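Serine/threonine-protein kinase Tel1 (Chaetomium thermophilum, PDB 6SKY) is an ATP-dependent serine/threonine protein kinase of the ATM subfamily that probably senses DNA damage and activates checkpoint signalling by phosphorylating target proteins, histone H2A among them. Local coordinates at residues M2120-Y2124 / R2637-Q2641; I2130-R2134 / L2167-F2172; R2173-R2178 / N2212-H2217. All blocks are in the same frame, centred on the assembly; numbering follows the deposited sequence.

Contact 1: residues M2120-Y2124 / R2637-Q2641; sequences MSGRY and RETRQ
A polar surface contact joins the kinase-domain helix 2637-2641 to the FAT domain, where R2637 and R2640 reach S2121 and G2122 in the loop between two helices. It buries 267 Å² in all, and three hydrogen bonds cross it, every one donated by a guanidinium group. The shortest runs from R2640 NH1 to S2121 OG, 2.9 Å long with an angle of 148° at the hydrogen; the hydroxyl oxygen sits tilted somewhat from the guanidinium plane. R2640 can make it because its CG stands anti to the backbone N (chi1 167°) and the rest of the chain runs extended, carrying the charge to the loop. The methylene of S2121 lies beside the same group, CB 3.3 Å from R2640 NE, and M2120 CB adds a looser touch.

R2637 instead addresses the main chain. A bend at chi2 (108°) brings its guanidinium to the carbonyls of the loop. NH2 meets S2121 O at 3.4 Å, with that oxygen at the edge of the group and in its plane, while NH1 meets G2122 O at 3.2 Å; both bonds are weak. Within its own helix, Q2641 NE2 lies over one face of this guanidinium, 3.6 Å above its plane. G2122 O also takes a weak hydrogen bond from H2175, and F2174 packs against M2120 and both arginines. R2123, at the N-cap position before helix 2124-2143, forms a salt bridge with D1925.

Arginine suits both kinase positions, being long and able to donate to several acceptors. Since the oxygens gripped across the contact are all neutral, it probably relies on hydrogen bonding and on the attraction of the cations for carbonyl and hydroxyl oxygens; no ion pair forms between the two segments.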
ATOM      1  N   MET A2120      12.266  21.283  -7.534  1.00 28.80           N
ATOM      2  CA  MET A2120      12.123  19.826  -7.582  1.00 28.80           C
ATOM      3  C   MET A2120      12.776  19.117  -6.402  1.00 28.80           C
ATOM      4  O   MET A2120      12.279  18.082  -5.954  1.00 28.80           O
ATOM      5  CB  MET A2120      12.709  19.277  -8.873  1.00 28.80           C
ATOM      6  CG  MET A2120      11.941  19.665 -10.101  1.00 28.80           C
ATOM      7  SD  MET A2120      10.307  18.939 -10.157  1.00 28.80           S
ATOM      8  CE  MET A2120       9.753  19.575 -11.728  1.00 28.80           C
ATOM      9  N   SER A2121      13.880  19.645  -5.883  1.00 28.79           N
ATOM     10  CA  SER A2121      14.612  18.995  -4.804  1.00 28.79           C
ATOM     11  C   SER A2121      14.462  19.669  -3.449  1.00 28.79           C
ATOM     12  O   SER A2121      14.936  19.120  -2.450  1.00 28.79           O
ATOM     13  CB  SER A2121      16.102  18.920  -5.150  1.00 28.79           C
ATOM     14  OG  SER A2121      16.393  19.684  -6.304  1.00 28.79           O
ATOM     15  N   GLY A2122      13.826  20.828  -3.377  1.00 24.96           N
ATOM     16  CA  GLY A2122      13.788  21.589  -2.155  1.00 24.96           C
ATOM     17  C   GLY A2122      12.859  21.007  -1.115  1.00 24.96           C
ATOM     18  O   GLY A2122      12.178  20.007  -1.312  1.00 24.96           O
ATOM     19  N   ARG A2123      12.845  21.668   0.035  1.00 26.91           N
ATOM     20  CA  ARG A2123      12.008  21.248   1.144  1.00 26.91           C
ATOM     21  C   ARG A2123      10.540  21.397   0.775  1.00 26.91           C
ATOM     22  O   ARG A2123      10.160  22.297   0.030  1.00 26.91           O
ATOM     23  CB  ARG A2123      12.338  22.080   2.375  1.00 26.91           C
ATOM     24  CG  ARG A2123      11.810  21.531   3.657  1.00 26.91           C
ATOM     25  CD  ARG A2123      12.542  22.148   4.816  1.00 26.91           C
ATOM     26  NE  ARG A2123      13.974  22.216   4.556  1.00 26.91           N
ATOM     27  CZ  ARG A2123      14.889  22.430   5.491  1.00 26.91           C
ATOM     28  NH1 ARG A2123      16.171  22.479   5.163  1.00 26.91           N
ATOM     29  NH2 ARG A2123      14.525  22.582   6.753  1.00 26.91           N
ATOM     30  N   TYR A2124       9.703  20.507   1.299  1.00 24.53           N
ATOM     31  CA  TYR A2124       8.332  20.467   0.812  1.00 24.53           C
ATOM     32  C   TYR A2124       7.471  21.589   1.369  1.00 24.53           C
ATOM     33  O   TYR A2124       6.588  22.081   0.665  1.00 24.53           O
ATOM     34  CB  TYR A2124       7.678  19.129   1.126  1.00 24.53           C
ATOM     35  CG  TYR A2124       6.218  19.116   0.767  1.00 24.53           C
ATOM     36  CD1 TYR A2124       5.808  19.167  -0.556  1.00 24.53           C
ATOM     37  CD2 TYR A2124       5.248  19.081   1.747  1.00 24.53           C
ATOM     38  CE1 TYR A2124       4.484  19.174  -0.886  1.00 24.53           C
ATOM     39  CE2 TYR A2124       3.920  19.085   1.425  1.00 24.53           C
ATOM     40  CZ  TYR A2124       3.544  19.129   0.110  1.00 24.53           C
ATOM     41  OH  TYR A2124       2.211  19.132  -0.204  1.00 24.53           O
ATOM     42  N   ARG A2637      13.470  10.865  -4.527  1.00 28.43           N
ATOM     43  CA  ARG A2637      13.234  12.066  -3.738  1.00 28.43           C
ATOM     44  C   ARG A2637      13.897  11.977  -2.371  1.00 28.43           C
ATOM     45  O   ARG A2637      14.495  12.950  -1.904  1.00 28.43           O
ATOM     46  CB  ARG A2637      11.729  12.305  -3.617  1.00 28.43           C
ATOM     47  CG  ARG A2637      11.305  13.139  -2.437  1.00 28.43           C
ATOM     48  CD  ARG A2637      10.843  14.509  -2.830  1.00 28.43           C
ATOM     49  NE  ARG A2637      10.714  15.361  -1.653  1.00 28.43           N
ATOM     50  CZ  ARG A2637      11.513  16.387  -1.376  1.00 28.43           C
ATOM     51  NH1 ARG A2637      11.323  17.100  -0.279  1.00 28.43           N
ATOM     52  NH2 ARG A2637      12.495  16.707  -2.201  1.00 28.43           N
ATOM     53  N   GLU A2638      13.846  10.809  -1.735  1.00 28.18           N
ATOM     54  CA  GLU A2638      14.305  10.696  -0.355  1.00 28.18           C
ATOM     55  C   GLU A2638      15.820  10.658  -0.239  1.00 28.18           C
ATOM     56  O   GLU A2638      16.378  11.227   0.698  1.00 28.18           O
ATOM     57  CB  GLU A2638      13.710   9.456   0.295  1.00 28.18           C
ATOM     58  CG  GLU A2638      12.233   9.545   0.527  1.00 28.18           C
ATOM     59  CD  GLU A2638      11.860  10.610   1.527  1.00 28.18           C
ATOM     60  OE1 GLU A2638      12.746  11.077   2.267  1.00 28.18           O
ATOM     61  OE2 GLU A2638      10.672  10.986   1.579  1.00 28.18           O
ATOM     62  N   THR A2639      16.501   9.977  -1.154  1.00 25.43           N
ATOM     63  CA  THR A2639      17.954   9.943  -1.100  1.00 25.43           C
ATOM     64  C   THR A2639      18.569  11.213  -1.651  1.00 25.43           C
ATOM     65  O   THR A2639      19.644  11.615  -1.212  1.00 25.43           O
ATOM     66  CB  THR A2639      18.483   8.742  -1.866  1.00 25.43           C
ATOM     67  OG1 THR A2639      17.962   8.772  -3.190  1.00 25.43           O
ATOM     68  CG2 THR A2639      18.056   7.481  -1.206  1.00 25.43           C
ATOM     69  N   ARG A2640      17.906  11.854  -2.605  1.00 27.84           N
ATOM     70  CA  ARG A2640      18.406  13.106  -3.146  1.00 27.84           C
ATOM     71  C   ARG A2640      18.184  14.257  -2.183  1.00 27.84           C
ATOM     72  O   ARG A2640      19.002  15.179  -2.122  1.00 27.84           O
ATOM     73  CB  ARG A2640      17.734  13.369  -4.482  1.00 27.84           C
ATOM     74  CG  ARG A2640      17.881  14.741  -5.045  1.00 27.84           C
ATOM     75  CD  ARG A2640      17.073  14.807  -6.315  1.00 27.84           C
ATOM     76  NE  ARG A2640      16.933  16.158  -6.832  1.00 27.84           N
ATOM     77  CZ  ARG A2640      16.333  16.453  -7.978  1.00 27.84           C
ATOM     78  NH1 ARG A2640      16.243  17.712  -8.378  1.00 27.84           N
ATOM     79  NH2 ARG A2640      15.830  15.485  -8.728  1.00 27.84           N
ATOM     80  N   GLN A2641      17.096  14.221  -1.417  1.00 27.82           N
ATOM     81  CA  GLN A2641      16.855  15.259  -0.427  1.00 27.82           C
ATOM     82  C   GLN A2641      17.939  15.286   0.638  1.00 27.82           C
ATOM     83  O   GLN A2641      18.244  16.349   1.183  1.00 27.82           O
ATOM     84  CB  GLN A2641      15.488  15.035   0.203  1.00 27.82           C
ATOM     85  CG  GLN A2641      15.134  15.992   1.295  1.00 27.82           C
ATOM     86  CD  GLN A2641      13.983  15.497   2.124  1.00 27.82           C
ATOM     87  OE1 GLN A2641      13.817  15.893   3.276  1.00 27.82           O
ATOM     88  NE2 GLN A2641      13.177  14.618   1.547  1.00 27.82           N
TER

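Contact 2: residues I2130-R2134 / L2167-F2172; sequences ILSCR and LSSDIF
S2168 OG, hydrogen-bonded to the carbonyl oxygen of G2164 one turn back in its own helix, also lies against L2131, whose CD2 is 3.5 Å from OG. Serine is apt here: it is small enough to let the opposing leucine approach, and its hydroxyl is satisfied without any help from across the interface. The two helices, 2124-2143 and 2154-2174, run nearly antiparallel at 161°, their local axes 11.0 Å apart.

L2131 is the side chain at the centre of the contact, and its other methyl does most of the work. CD1 stands over one face of the F2172 ring, 4.0 Å from the centroid and 22° off the ring normal, a CH-pi contact displaced toward CZ. The same methyl touches I2171 CG2 at 3.9 Å, so the branched isoleucine and the flat phenylalanine together clasp a single branch of the leucine. L2184 of helix 2178-2189 backs both S2168 and F2172.

One turn further along helix 2124-2143, R2134 bends at chi3 (-69°), which brings one face of its guanidinium over L2131 CD2, 3.6 Å from the plane. Its NH2 comes within 4.1 Å of L2167 CD2, an approach to hydrocarbon. The charge finds its company elsewhere, in a cation-pi contact with F2112 and a long, weak ion pair with E2092.

No hydrogen bond spans these segments. The antiparallel pair is therefore joined by dispersion and shape, while its buried serine and arginine probably pay their desolvation cost through partners within their own helix or on other helices of the alpha solenoid.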
ATOM      1  N   ILE A2130       4.950  28.380  -1.497  1.00 18.77           N
ATOM      2  CA  ILE A2130       5.172  29.260  -2.637  1.00 18.77           C
ATOM      3  C   ILE A2130       4.229  28.917  -3.778  1.00 18.77           C
ATOM      4  O   ILE A2130       3.679  29.807  -4.433  1.00 18.77           O
ATOM      5  CB  ILE A2130       6.642  29.188  -3.078  1.00 18.77           C
ATOM      6  CG1 ILE A2130       7.540  29.754  -1.995  1.00 18.77           C
ATOM      7  CG2 ILE A2130       6.856  29.955  -4.343  1.00 18.77           C
ATOM      8  CD1 ILE A2130       8.981  29.697  -2.351  1.00 18.77           C
ATOM      9  N   LEU A2131       4.003  27.631  -4.025  1.00 18.11           N
ATOM     10  CA  LEU A2131       3.200  27.247  -5.177  1.00 18.11           C
ATOM     11  C   LEU A2131       1.723  27.549  -4.964  1.00 18.11           C
ATOM     12  O   LEU A2131       1.028  27.958  -5.903  1.00 18.11           O
ATOM     13  CB  LEU A2131       3.418  25.775  -5.484  1.00 18.11           C
ATOM     14  CG  LEU A2131       4.747  25.437  -6.141  1.00 18.11           C
ATOM     15  CD1 LEU A2131       4.806  23.972  -6.417  1.00 18.11           C
ATOM     16  CD2 LEU A2131       4.916  26.205  -7.408  1.00 18.11           C
ATOM     17  N   SER A2132       1.221  27.370  -3.742  1.00 18.81           N
ATOM     18  CA  SER A2132      -0.168  27.724  -3.479  1.00 18.81           C
ATOM     19  C   SER A2132      -0.390  29.222  -3.607  1.00 18.81           C
ATOM     20  O   SER A2132      -1.387  29.665  -4.200  1.00 18.81           O
ATOM     21  CB  SER A2132      -0.579  27.252  -2.096  1.00 18.81           C
ATOM     22  OG  SER A2132      -0.048  28.103  -1.119  1.00 18.81           O
ATOM     23  N   CYS A2133       0.529  30.026  -3.069  1.00 20.48           N
ATOM     24  CA  CYS A2133       0.385  31.467  -3.228  1.00 20.48           C
ATOM     25  C   CYS A2133       0.472  31.879  -4.691  1.00 20.48           C
ATOM     26  O   CYS A2133      -0.213  32.809  -5.115  1.00 20.48           O
ATOM     27  CB  CYS A2133       1.428  32.196  -2.398  1.00 20.48           C
ATOM     28  SG  CYS A2133       1.045  32.264  -0.656  1.00 20.48           S
ATOM     29  N   ARG A2134       1.303  31.201  -5.481  1.00 19.67           N
ATOM     30  CA  ARG A2134       1.399  31.527  -6.900  1.00 19.67           C
ATOM     31  C   ARG A2134       0.101  31.221  -7.629  1.00 19.67           C
ATOM     32  O   ARG A2134      -0.304  31.958  -8.534  1.00 19.67           O
ATOM     33  CB  ARG A2134       2.553  30.761  -7.529  1.00 19.67           C
ATOM     34  CG  ARG A2134       2.760  31.052  -8.981  1.00 19.67           C
ATOM     35  CD  ARG A2134       3.617  30.004  -9.620  1.00 19.67           C
ATOM     36  NE  ARG A2134       4.992  30.060  -9.148  1.00 19.67           N
ATOM     37  CZ  ARG A2134       5.936  29.206  -9.516  1.00 19.67           C
ATOM     38  NH1 ARG A2134       7.161  29.329  -9.045  1.00 19.67           N
ATOM     39  NH2 ARG A2134       5.651  28.227 -10.353  1.00 19.67           N
ATOM     40  N   LEU A2167       2.651  23.689 -14.667  1.00 24.04           N
ATOM     41  CA  LEU A2167       3.990  23.665 -14.086  1.00 24.04           C
ATOM     42  C   LEU A2167       3.959  23.195 -12.634  1.00 24.04           C
ATOM     43  O   LEU A2167       4.748  22.328 -12.220  1.00 24.04           O
ATOM     44  CB  LEU A2167       4.580  25.062 -14.209  1.00 24.04           C
ATOM     45  CG  LEU A2167       5.998  25.440 -13.841  1.00 24.04           C
ATOM     46  CD1 LEU A2167       6.981  24.641 -14.636  1.00 24.04           C
ATOM     47  CD2 LEU A2167       6.137  26.898 -14.155  1.00 24.04           C
ATOM     48  N   SER A2168       3.047  23.755 -11.840  1.00 23.25           N
ATOM     49  CA  SER A2168       2.926  23.314 -10.457  1.00 23.25           C
ATOM     50  C   SER A2168       2.553  21.847 -10.367  1.00 23.25           C
ATOM     51  O   SER A2168       2.930  21.174  -9.410  1.00 23.25           O
ATOM     52  CB  SER A2168       1.893  24.150  -9.716  1.00 23.25           C
ATOM     53  OG  SER A2168       2.279  25.505  -9.661  1.00 23.25           O
ATOM     54  N   SER A2169       1.807  21.334 -11.342  1.00 24.55           N
ATOM     55  CA  SER A2169       1.418  19.929 -11.291  1.00 24.55           C
ATOM     56  C   SER A2169       2.609  19.013 -11.534  1.00 24.55           C
ATOM     57  O   SER A2169       2.735  17.971 -10.884  1.00 24.55           O
ATOM     58  CB  SER A2169       0.314  19.651 -12.297  1.00 24.55           C
ATOM     59  OG  SER A2169       0.839  19.657 -13.604  1.00 24.55           O
ATOM     60  N   ASP A2170       3.504  19.389 -12.448  1.00 24.46           N
ATOM     61  CA  ASP A2170       4.768  18.654 -12.570  1.00 24.46           C
ATOM     62  C   ASP A2170       5.527  18.630 -11.247  1.00 24.46           C
ATOM     63  O   ASP A2170       5.972  17.567 -10.779  1.00 24.46           O
ATOM     64  CB  ASP A2170       5.648  19.275 -13.648  1.00 24.46           C
ATOM     65  CG  ASP A2170       4.942  19.422 -14.960  1.00 24.46           C
ATOM     66  OD1 ASP A2170       3.802  18.941 -15.081  1.00 24.46           O
ATOM     67  OD2 ASP A2170       5.521  20.031 -15.879  1.00 24.46           O
ATOM     68  N   ILE A2171       5.697  19.804 -10.633  1.00 22.25           N
ATOM     69  CA  ILE A2171       6.469  19.874  -9.392  1.00 22.25           C
ATOM     70  C   ILE A2171       5.833  19.010  -8.313  1.00 22.25           C
ATOM     71  O   ILE A2171       6.516  18.239  -7.636  1.00 22.25           O
ATOM     72  CB  ILE A2171       6.620  21.327  -8.920  1.00 22.25           C
ATOM     73  CG1 ILE A2171       7.355  22.146  -9.961  1.00 22.25           C
ATOM     74  CG2 ILE A2171       7.390  21.368  -7.647  1.00 22.25           C
ATOM     75  CD1 ILE A2171       7.245  23.604  -9.745  1.00 22.25           C
ATOM     76  N   PHE A2172       4.522  19.132  -8.124  1.00 22.01           N
ATOM     77  CA  PHE A2172       3.842  18.346  -7.102  1.00 22.01           C
ATOM     78  C   PHE A2172       3.889  16.864  -7.404  1.00 22.01           C
ATOM     79  O   PHE A2172       3.819  16.047  -6.486  1.00 22.01           O
ATOM     80  CB  PHE A2172       2.390  18.787  -6.969  1.00 22.01           C
ATOM     81  CG  PHE A2172       2.211  20.038  -6.184  1.00 22.01           C
ATOM     82  CD1 PHE A2172       2.853  20.208  -4.987  1.00 22.01           C
ATOM     83  CD2 PHE A2172       1.409  21.050  -6.653  1.00 22.01           C
ATOM     84  CE1 PHE A2172       2.696  21.357  -4.273  1.00 22.01           C
ATOM     85  CE2 PHE A2172       1.251  22.197  -5.944  1.00 22.01           C
ATOM     86  CZ  PHE A2172       1.895  22.354  -4.752  1.00 22.01           C
TER

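Contact 3: residues R2173-R2178 / N2212-H2217; sequences RFHRAR and NALWDH
R2173 lies close against N2212 and D2216, whereas R2178 meets the same aspartate from outside its own guanidinium plane. In the tight part, the guanidinium of R2173 rests one face on N2212 CB, 3.4 Å from NH1, and its NE forms a salt bridge with D2216 OD1 at 3.5 Å. A bend at chi3 (-57°) directs the group along helix 2203-2217, where NH1 gains a second acid, E2209. A leucine in place of R2173 would probably leave E2209 without this mate and D2216 dependent on R2178.

On the less directed side, R2178 NH2 stands 3.5 Å from D2216 OD2, but no N-H points at that oxygen, so charge alone attracts. D2216 O lies over one guanidinium face of R2178 and R2176 CA over the other, while the R2176 side chain is exposed.

H2217 has its own partners: ND1 donates to A2213 O (3.3 Å), the CE1 edge faces R2178 O, and the ring meets F1958 of the second subunit.

The joint is a salt-bridge network beside a Schellman motif at R2176, which ends helix 2154-2174 before A2177, at the N-cap position of helix 2178-2189, a tight turn between successive helices of the FAT alpha solenoid.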
ATOM      1  N   ARG A2173       3.968  16.491  -8.677  1.00 24.04           N
ATOM      2  CA  ARG A2173       4.081  15.079  -8.999  1.00 24.04           C
ATOM      3  C   ARG A2173       5.414  14.517  -8.544  1.00 24.04           C
ATOM      4  O   ARG A2173       5.464  13.410  -8.003  1.00 24.04           O
ATOM      5  CB  ARG A2173       3.887  14.858 -10.491  1.00 24.04           C
ATOM      6  CG  ARG A2173       3.844  13.406 -10.878  1.00 24.04           C
ATOM      7  CD  ARG A2173       3.118  13.197 -12.187  1.00 24.04           C
ATOM      8  NE  ARG A2173       1.764  13.730 -12.165  1.00 24.04           N
ATOM      9  CZ  ARG A2173       1.365  14.746 -12.913  1.00 24.04           C
ATOM     10  NH1 ARG A2173       0.115  15.177 -12.843  1.00 24.04           N
ATOM     11  NH2 ARG A2173       2.219  15.327 -13.742  1.00 24.04           N
ATOM     12  N   PHE A2174       6.512  15.253  -8.738  1.00 25.56           N
ATOM     13  CA  PHE A2174       7.790  14.698  -8.291  1.00 25.56           C
ATOM     14  C   PHE A2174       7.834  14.497  -6.778  1.00 25.56           C
ATOM     15  O   PHE A2174       8.493  13.576  -6.293  1.00 25.56           O
ATOM     16  CB  PHE A2174       8.968  15.558  -8.725  1.00 25.56           C
ATOM     17  CG  PHE A2174      10.294  15.012  -8.263  1.00 25.56           C
ATOM     18  CD1 PHE A2174      10.913  13.989  -8.949  1.00 25.56           C
ATOM     19  CD2 PHE A2174      10.903  15.494  -7.124  1.00 25.56           C
ATOM     20  CE1 PHE A2174      12.117  13.472  -8.517  1.00 25.56           C
ATOM     21  CE2 PHE A2174      12.107  14.980  -6.691  1.00 25.56           C
ATOM     22  CZ  PHE A2174      12.713  13.970  -7.389  1.00 25.56           C
ATOM     23  N   HIS A2175       7.168  15.349  -6.014  1.00 22.26           N
ATOM     24  CA  HIS A2175       7.168  15.205  -4.565  1.00 22.26           C
ATOM     25  C   HIS A2175       6.236  14.115  -4.070  1.00 22.26           C
ATOM     26  O   HIS A2175       6.130  13.930  -2.856  1.00 22.26           O
ATOM     27  CB  HIS A2175       6.771  16.517  -3.895  1.00 22.26           C
ATOM     28  CG  HIS A2175       7.890  17.495  -3.756  1.00 22.26           C
ATOM     29  ND1 HIS A2175       8.491  18.094  -4.836  1.00 22.26           N
ATOM     30  CD2 HIS A2175       8.509  17.986  -2.662  1.00 22.26           C
ATOM     31  CE1 HIS A2175       9.438  18.908  -4.415  1.00 22.26           C
ATOM     32  NE2 HIS A2175       9.468  18.862  -3.098  1.00 22.26           N
ATOM     33  N   ARG A2176       5.549  13.412  -4.968  1.00 28.05           N
ATOM     34  CA  ARG A2176       4.567  12.393  -4.602  1.00 28.05           C
ATOM     35  C   ARG A2176       3.501  12.956  -3.672  1.00 28.05           C
ATOM     36  O   ARG A2176       3.122  12.328  -2.685  1.00 28.05           O
ATOM     37  CB  ARG A2176       5.236  11.173  -3.971  1.00 28.05           C
ATOM     38  CG  ARG A2176       6.349  10.571  -4.794  1.00 28.05           C
ATOM     39  CD  ARG A2176       5.826  10.005  -6.086  1.00 28.05           C
ATOM     40  NE  ARG A2176       6.847   9.274  -6.828  1.00 28.05           N
ATOM     41  CZ  ARG A2176       7.198   8.018  -6.572  1.00 28.05           C
ATOM     42  NH1 ARG A2176       8.133   7.428  -7.305  1.00 28.05           N
ATOM     43  NH2 ARG A2176       6.621   7.352  -5.581  1.00 28.05           N
ATOM     44  N   ALA A2177       3.011  14.147  -3.985  1.00 24.46           N
ATOM     45  CA  ALA A2177       1.946  14.786  -3.220  1.00 24.46           C
ATOM     46  C   ALA A2177       0.642  14.537  -3.962  1.00 24.46           C
ATOM     47  O   ALA A2177       0.319  15.241  -4.918  1.00 24.46           O
ATOM     48  CB  ALA A2177       2.223  16.272  -3.044  1.00 24.46           C
ATOM     49  N   ARG A2178      -0.103  13.523  -3.528  1.00 27.36           N
ATOM     50  CA  ARG A2178      -1.264  13.077  -4.288  1.00 27.36           C
ATOM     51  C   ARG A2178      -2.398  14.081  -4.202  1.00 27.36           C
ATOM     52  O   ARG A2178      -3.036  14.404  -5.210  1.00 27.36           O
ATOM     53  CB  ARG A2178      -1.739  11.718  -3.785  1.00 27.36           C
ATOM     54  CG  ARG A2178      -0.714  10.626  -3.804  1.00 27.36           C
ATOM     55  CD  ARG A2178      -0.031  10.545  -5.133  1.00 27.36           C
ATOM     56  NE  ARG A2178       0.923   9.444  -5.166  1.00 27.36           N
ATOM     57  CZ  ARG A2178       1.947   9.372  -6.007  1.00 27.36           C
ATOM     58  NH1 ARG A2178       2.761   8.330  -5.970  1.00 27.36           N
ATOM     59  NH2 ARG A2178       2.163  10.347  -6.876  1.00 27.36           N
ATOM     60  N   ASN A2212      -3.173  11.987 -15.733  1.00 22.77           N
ATOM     61  CA  ASN A2212      -1.987  11.802 -14.902  1.00 22.77           C
ATOM     62  C   ASN A2212      -2.352  11.663 -13.436  1.00 22.77           C
ATOM     63  O   ASN A2212      -1.780  10.837 -12.719  1.00 22.77           O
ATOM     64  CB  ASN A2212      -1.028  12.964 -15.093  1.00 22.77           C
ATOM     65  CG  ASN A2212      -0.194  12.823 -16.318  1.00 22.77           C
ATOM     66  OD1 ASN A2212       0.149  11.721 -16.713  1.00 22.77           O
ATOM     67  ND2 ASN A2212       0.152  13.938 -16.929  1.00 22.77           N
ATOM     68  N   ALA A2213      -3.301  12.468 -12.965  1.00 22.70           N
ATOM     69  CA  ALA A2213      -3.754  12.337 -11.586  1.00 22.70           C
ATOM     70  C   ALA A2213      -4.352  10.958 -11.331  1.00 22.70           C
ATOM     71  O   ALA A2213      -4.030  10.300 -10.333  1.00 22.70           O
ATOM     72  CB  ALA A2213      -4.762  13.432 -11.267  1.00 22.70           C
ATOM     73  N   LEU A2214      -5.220  10.497 -12.235  1.00 22.16           N
ATOM     74  CA  LEU A2214      -5.788   9.157 -12.105  1.00 22.16           C
ATOM     75  C   LEU A2214      -4.701   8.095 -12.046  1.00 22.16           C
ATOM     76  O   LEU A2214      -4.714   7.230 -11.171  1.00 22.16           O
ATOM     77  CB  LEU A2214      -6.740   8.867 -13.258  1.00 22.16           C
ATOM     78  CG  LEU A2214      -8.110   9.517 -13.176  1.00 22.16           C
ATOM     79  CD1 LEU A2214      -8.935   9.154 -14.376  1.00 22.16           C
ATOM     80  CD2 LEU A2214      -8.789   9.094 -11.916  1.00 22.16           C
ATOM     81  N   TRP A2215      -3.750   8.142 -12.974  1.00 24.25           N
ATOM     82  CA  TRP A2215      -2.696   7.139 -12.996  1.00 24.25           C
ATOM     83  C   TRP A2215      -1.885   7.155 -11.718  1.00 24.25           C
ATOM     84  O   TRP A2215      -1.441   6.104 -11.249  1.00 24.25           O
ATOM     85  CB  TRP A2215      -1.776   7.357 -14.190  1.00 24.25           C
ATOM     86  CG  TRP A2215      -0.642   6.395 -14.249  1.00 24.25           C
ATOM     87  CD1 TRP A2215       0.608   6.583 -13.768  1.00 24.25           C
ATOM     88  CD2 TRP A2215      -0.653   5.090 -14.831  1.00 24.25           C
ATOM     89  NE1 TRP A2215       1.381   5.484 -14.009  1.00 24.25           N
ATOM     90  CE2 TRP A2215       0.625   4.549 -14.660  1.00 24.25           C
ATOM     91  CE3 TRP A2215      -1.623   4.327 -15.479  1.00 24.25           C
ATOM     92  CZ2 TRP A2215       0.959   3.289 -15.112  1.00 24.25           C
ATOM     93  CZ3 TRP A2215      -1.287   3.081 -15.923  1.00 24.25           C
ATOM     94  CH2 TRP A2215      -0.011   2.572 -15.740  1.00 24.25           C
ATOM     95  N   ASP A2216      -1.667   8.327 -11.141  1.00 28.66           N
ATOM     96  CA  ASP A2216      -0.875   8.381  -9.923  1.00 28.66           C
ATOM     97  C   ASP A2216      -1.667   8.022  -8.678  1.00 28.66           C
ATOM     98  O   ASP A2216      -1.065   7.822  -7.624  1.00 28.66           O
ATOM     99  CB  ASP A2216      -0.240   9.759  -9.773  1.00 28.66           C
ATOM    100  CG  ASP A2216       0.947   9.941 -10.697  1.00 28.66           C
ATOM    101  OD1 ASP A2216       0.765  10.438 -11.826  1.00 28.66           O
ATOM    102  OD2 ASP A2216       2.068   9.555 -10.310  1.00 28.66           O
ATOM    103  N   HIS A2217      -2.985   7.922  -8.765  1.00 29.37           N
ATOM    104  CA  HIS A2217      -3.750   7.374  -7.654  1.00 29.37           C
ATOM    105  C   HIS A2217      -4.010   5.881  -7.769  1.00 29.37           C
ATOM    106  O   HIS A2217      -4.633   5.313  -6.871  1.00 29.37           O
ATOM    107  CB  HIS A2217      -5.076   8.102  -7.510  1.00 29.37           C
ATOM    108  CG  HIS A2217      -4.989   9.311  -6.644  1.00 29.37           C
ATOM    109  ND1 HIS A2217      -4.605  10.541  -7.122  1.00 29.37           N
ATOM    110  CD2 HIS A2217      -5.204   9.471  -5.320  1.00 29.37           C
ATOM    111  CE1 HIS A2217      -4.606  11.413  -6.134  1.00 29.37           C
ATOM    112  NE2 HIS A2217      -4.965  10.789  -5.029  1.00 29.37           N
TER

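In the fold
Following the chain from its N terminus, contact 1 opens first, at 2120-2124, and closes last, at 2637-2641, after the remainder of the FAT region and the early strands of the kinase domain. The other two lie in series within that long excursion: contact 2 folds helix 2154-2174 back on helix 2124-2143, and contact 3 begins immediately afterwards, joining the end of the same helix to helix 2203-2217. A probable hydrogen bond from A2177 N to F2172 O links these two. Both also touch contact 1, through I2171 and the end of helix 2154-2174 respectively. Helix 2154-2174 and the turn after it thus tie the solenoid interior to the kinase junction, while helix 2203-2217 faces the second subunit.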